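Local coordinates for protein trigger factor (Thermotoga maritima, PDB 2NSA) that probably acts as a ribosome-associated chaperone that keeps newly made proteins in an open conformation and isomerises peptidyl-prolyl bonds, at residues A[107-118]-A[143-154]. Sequence-based numbering, arbitrary orientation.
Sequences ISVNDEELEKEA and REELRWAILKRK. With SO4 (sulfate ion), chain C.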
# COMPACT_ATOMS: atom_id res chain seq x y z
N ILE A 107 4.13 -11.21 -11.97
CA ILE A 107 5.13 -10.41 -11.28
C ILE A 107 5.55 -11.10 -9.98
O ILE A 107 4.71 -11.64 -9.25
CB ILE A 107 4.57 -9.01 -10.95
CG1 ILE A 107 4.07 -8.34 -12.23
CG2 ILE A 107 5.65 -8.15 -10.28
CD1 ILE A 107 5.11 -8.27 -13.34
N SER A 108 6.85 -11.06 -9.69
CA SER A 108 7.40 -11.68 -8.48
C SER A 108 8.61 -10.88 -8.01
O SER A 108 8.96 -9.86 -8.61
CB SER A 108 7.81 -13.12 -8.79
OG SER A 108 8.11 -13.83 -7.60
N VAL A 109 9.26 -11.33 -6.94
CA VAL A 109 10.44 -10.66 -6.41
C VAL A 109 11.54 -11.68 -6.13
O VAL A 109 11.28 -12.70 -5.50
CB VAL A 109 10.13 -9.90 -5.10
CG1 VAL A 109 11.39 -9.20 -4.59
CG2 VAL A 109 9.03 -8.88 -5.32
N ASN A 110 12.76 -11.42 -6.60
CA ASN A 110 13.85 -12.36 -6.35
C ASN A 110 14.84 -11.82 -5.31
O ASN A 110 14.70 -10.68 -4.85
CB ASN A 110 14.59 -12.72 -7.65
CG ASN A 110 15.12 -11.50 -8.38
OD1 ASN A 110 15.74 -10.63 -7.78
ND2 ASN A 110 14.89 -11.45 -9.69
N ASP A 111 15.83 -12.62 -4.94
CA ASP A 111 16.82 -12.22 -3.95
C ASP A 111 17.66 -11.05 -4.41
O ASP A 111 18.09 -10.22 -3.61
CB ASP A 111 17.74 -13.39 -3.59
CG ASP A 111 16.99 -14.54 -2.96
OD1 ASP A 111 16.12 -14.27 -2.10
OD2 ASP A 111 17.27 -15.71 -3.30
N GLU A 112 17.89 -10.99 -5.71
CA GLU A 112 18.68 -9.91 -6.30
C GLU A 112 17.96 -8.59 -6.03
O GLU A 112 18.58 -7.59 -5.66
CB GLU A 112 18.82 -10.16 -7.80
CG GLU A 112 19.97 -9.43 -8.46
CD GLU A 112 19.78 -7.93 -8.44
OE1 GLU A 112 18.79 -7.45 -9.02
OE2 GLU A 112 20.64 -7.24 -7.84
N GLU A 113 16.64 -8.60 -6.21
CA GLU A 113 15.85 -7.40 -5.99
C GLU A 113 15.79 -7.05 -4.51
O GLU A 113 15.82 -5.87 -4.15
CB GLU A 113 14.43 -7.60 -6.53
CG GLU A 113 14.39 -7.71 -8.04
CD GLU A 113 13.00 -7.97 -8.56
OE1 GLU A 113 12.48 -9.07 -8.31
OE2 GLU A 113 12.43 -7.06 -9.20
N LEU A 114 15.70 -8.07 -3.66
CA LEU A 114 15.66 -7.85 -2.22
C LEU A 114 16.98 -7.23 -1.78
O LEU A 114 17.01 -6.29 -0.99
CB LEU A 114 15.45 -9.18 -1.48
CG LEU A 114 14.06 -9.82 -1.55
CD1 LEU A 114 14.08 -11.20 -0.90
CD2 LEU A 114 13.06 -8.92 -0.84
N GLU A 115 18.08 -7.77 -2.30
CA GLU A 115 19.40 -7.27 -1.96
C GLU A 115 19.58 -5.81 -2.38
O GLU A 115 20.10 -5.01 -1.61
CB GLU A 115 20.47 -8.14 -2.62
CG GLU A 115 20.68 -9.46 -1.92
CD GLU A 115 21.52 -10.41 -2.75
OE1 GLU A 115 22.47 -9.94 -3.41
OE2 GLU A 115 21.25 -11.63 -2.72
N LYS A 116 19.15 -5.48 -3.60
CA LYS A 116 19.27 -4.11 -4.10
C LYS A 116 18.47 -3.14 -3.24
O LYS A 116 18.93 -2.05 -2.92
CB LYS A 116 18.76 -4.01 -5.54
CG LYS A 116 19.71 -4.55 -6.60
CD LYS A 116 19.18 -4.21 -7.99
CE LYS A 116 20.14 -4.61 -9.10
NZ LYS A 116 19.62 -4.22 -10.44
N GLU A 117 17.26 -3.54 -2.87
CA GLU A 117 16.42 -2.68 -2.05
C GLU A 117 17.03 -2.47 -0.67
O GLU A 117 17.00 -1.37 -0.13
CB GLU A 117 15.02 -3.28 -1.91
CG GLU A 117 13.98 -2.24 -1.56
CD GLU A 117 13.75 -1.28 -2.71
OE1 GLU A 117 13.18 -1.70 -3.73
OE2 GLU A 117 14.16 -0.11 -2.59
N ALA A 118 17.59 -3.53 -0.10
CA ALA A 118 18.20 -3.42 1.21
C ALA A 118 19.36 -2.43 1.13
O ALA A 118 19.58 -1.65 2.05
CB ALA A 118 18.69 -4.78 1.69
N ARG A 143 12.15 -9.59 5.80
CA ARG A 143 12.25 -10.04 4.41
C ARG A 143 10.87 -10.05 3.73
O ARG A 143 10.73 -9.62 2.59
CB ARG A 143 12.89 -11.44 4.35
CG ARG A 143 13.22 -11.90 2.95
CD ARG A 143 14.22 -13.05 2.95
NE ARG A 143 13.72 -14.23 3.65
CZ ARG A 143 14.12 -14.63 4.85
NH1 ARG A 143 15.04 -13.93 5.51
NH2 ARG A 143 13.60 -15.72 5.40
N GLU A 144 9.84 -10.52 4.44
CA GLU A 144 8.49 -10.56 3.86
C GLU A 144 7.98 -9.14 3.62
O GLU A 144 7.30 -8.89 2.62
CB GLU A 144 7.52 -11.30 4.79
CG GLU A 144 7.82 -12.78 4.91
CD GLU A 144 6.92 -13.49 5.90
OE1 GLU A 144 6.33 -12.81 6.78
OE2 GLU A 144 6.81 -14.74 5.82
N GLU A 145 8.30 -8.23 4.52
CA GLU A 145 7.87 -6.84 4.38
C GLU A 145 8.54 -6.18 3.17
O GLU A 145 7.90 -5.46 2.40
CB GLU A 145 8.17 -6.04 5.65
CG GLU A 145 7.55 -6.65 6.90
CD GLU A 145 8.00 -5.98 8.19
OE1 GLU A 145 9.18 -5.57 8.28
OE2 GLU A 145 7.17 -5.87 9.12
N LEU A 146 9.83 -6.44 3.00
CA LEU A 146 10.55 -5.86 1.87
C LEU A 146 10.03 -6.43 0.56
O LEU A 146 9.79 -5.69 -0.40
CB LEU A 146 12.05 -6.15 1.99
CG LEU A 146 12.93 -5.46 0.95
CD1 LEU A 146 12.71 -3.96 0.98
CD2 LEU A 146 14.39 -5.80 1.23
N ARG A 147 9.86 -7.75 0.52
CA ARG A 147 9.36 -8.43 -0.67
C ARG A 147 8.02 -7.83 -1.09
O ARG A 147 7.81 -7.51 -2.26
CB ARG A 147 9.19 -9.93 -0.40
CG ARG A 147 8.86 -10.75 -1.64
CD ARG A 147 8.59 -12.21 -1.27
NE ARG A 147 9.73 -12.87 -0.63
CZ ARG A 147 10.83 -13.28 -1.27
NH1 ARG A 147 10.94 -13.11 -2.58
NH2 ARG A 147 11.80 -13.89 -0.59
N TRP A 148 7.12 -7.66 -0.12
CA TRP A 148 5.81 -7.10 -0.42
C TRP A 148 5.92 -5.66 -0.91
O TRP A 148 5.25 -5.27 -1.87
CB TRP A 148 4.91 -7.15 0.80
CG TRP A 148 3.61 -6.44 0.58
CD1 TRP A 148 3.23 -5.23 1.09
CD2 TRP A 148 2.51 -6.90 -0.22
NE1 TRP A 148 1.96 -4.91 0.67
CE2 TRP A 148 1.49 -5.91 -0.13
CE3 TRP A 148 2.29 -8.04 -0.99
CZ2 TRP A 148 0.27 -6.04 -0.80
CZ3 TRP A 148 1.07 -8.17 -1.65
CH2 TRP A 148 0.07 -7.17 -1.55
N ALA A 149 6.76 -4.87 -0.25
CA ALA A 149 6.93 -3.47 -0.66
C ALA A 149 7.36 -3.39 -2.12
O ALA A 149 6.85 -2.58 -2.89
CB ALA A 149 7.96 -2.79 0.22
N ILE A 150 8.33 -4.23 -2.49
CA ILE A 150 8.82 -4.24 -3.87
C ILE A 150 7.74 -4.70 -4.85
O ILE A 150 7.53 -4.07 -5.89
CB ILE A 150 10.05 -5.16 -4.02
CG1 ILE A 150 11.19 -4.64 -3.14
CG2 ILE A 150 10.47 -5.22 -5.48
CD1 ILE A 150 12.36 -5.62 -3.03
N LEU A 151 7.05 -5.78 -4.50
CA LEU A 151 5.99 -6.33 -5.35
C LEU A 151 4.88 -5.32 -5.60
O LEU A 151 4.45 -5.11 -6.73
CB LEU A 151 5.40 -7.59 -4.71
CG LEU A 151 4.38 -8.36 -5.54
CD1 LEU A 151 5.13 -9.13 -6.63
CD2 LEU A 151 3.62 -9.34 -4.66
N LYS A 152 4.42 -4.69 -4.52
CA LYS A 152 3.36 -3.70 -4.58
C LYS A 152 3.77 -2.52 -5.47
O LYS A 152 2.98 -2.06 -6.29
CB LYS A 152 3.04 -3.22 -3.17
CG LYS A 152 2.04 -2.10 -3.07
CD LYS A 152 1.73 -1.83 -1.61
CE LYS A 152 0.69 -0.76 -1.43
NZ LYS A 152 0.53 -0.44 0.02
N ARG A 153 5.00 -2.05 -5.31
CA ARG A 153 5.47 -0.93 -6.12
C ARG A 153 5.48 -1.31 -7.60
O ARG A 153 5.09 -0.51 -8.45
CB ARG A 153 6.88 -0.48 -5.70
CG ARG A 153 7.41 0.68 -6.53
CD ARG A 153 6.46 1.88 -6.52
NE ARG A 153 6.45 2.61 -5.25
CZ ARG A 153 7.46 3.35 -4.80
NH1 ARG A 153 8.58 3.46 -5.52
NH2 ARG A 153 7.35 3.98 -3.64
N LYS A 154 5.92 -2.52 -7.91
CA LYS A 154 5.96 -2.95 -9.30
C LYS A 154 4.56 -3.06 -9.89
O LYS A 154 4.33 -2.65 -11.03
CB LYS A 154 6.73 -4.27 -9.42
CG LYS A 154 8.20 -4.08 -9.11
CD LYS A 154 8.91 -5.36 -8.71
CE LYS A 154 8.92 -6.36 -9.83
NZ LYS A 154 9.85 -7.49 -9.53
S SO4 C . 11.30 -17.07 2.51
O1 SO4 C . 11.93 -18.09 1.65
O2 SO4 C . 11.75 -15.72 2.10
O3 SO4 C . 11.68 -17.31 3.92
O4 SO4 C . 9.83 -17.15 2.39
O HOH W 1 13.51 -14.33 -3.31
O HOH W 2 14.81 -15.15 0.04
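In the all-helical C-terminal chaperone domain, a capped helix start packs nearly at right angles on a second helix: segments 111-118 and 143-154 cross at 98°, their axes 10.0 Å apart. Leu114 enters as a knob among Arg143, Leu146, Arg147 and Ile150. Its CD2 packs against Leu146 CG, while CD1 lies over one face of the Arg147 guanidinium, 3.5 Å from Arg147 NH2. Val109, in the loop before helix 111-118, packs further toward the C-terminal end of 143-154, CG2 reaching Arg147 O at 3.6 Å and also touching Ile150 CG2 and Leu151 CB.

Lys154 NZ bonds to both the loop and the helix start. With CG anti to the carbonyl carbon and a bend at chi3, Lys154 brings NZ to Ser108 O, 2.7 Å away and close to the line of that carbonyl, and to the syn lone pair of Glu113 OE2 at 2.6 Å, within a salt bridge. The other carboxylate oxygen, Glu113 OE1, accepts from Asn110 N through its anti lone pair, and Asn110 OD1 caps Glu113 N at 2.7 Å. This reciprocal capping box fixes the carboxylate that faces Lys154.

Beside the first turn of helix 111-118, water 1 donates to Asp111 OD1 and accepts from Arg147 NH1. Arg143 NE and NH2 hold a sulfate, probably from crystallisation, in nearly straight bonds (173° and 176°), and Arg147 NH2 adds a longer one.

Helix 129-138 touches the contact through Val136, which meets both Ala118 and Leu146, whereas Leu151 meets Ala102 of helix 77-105.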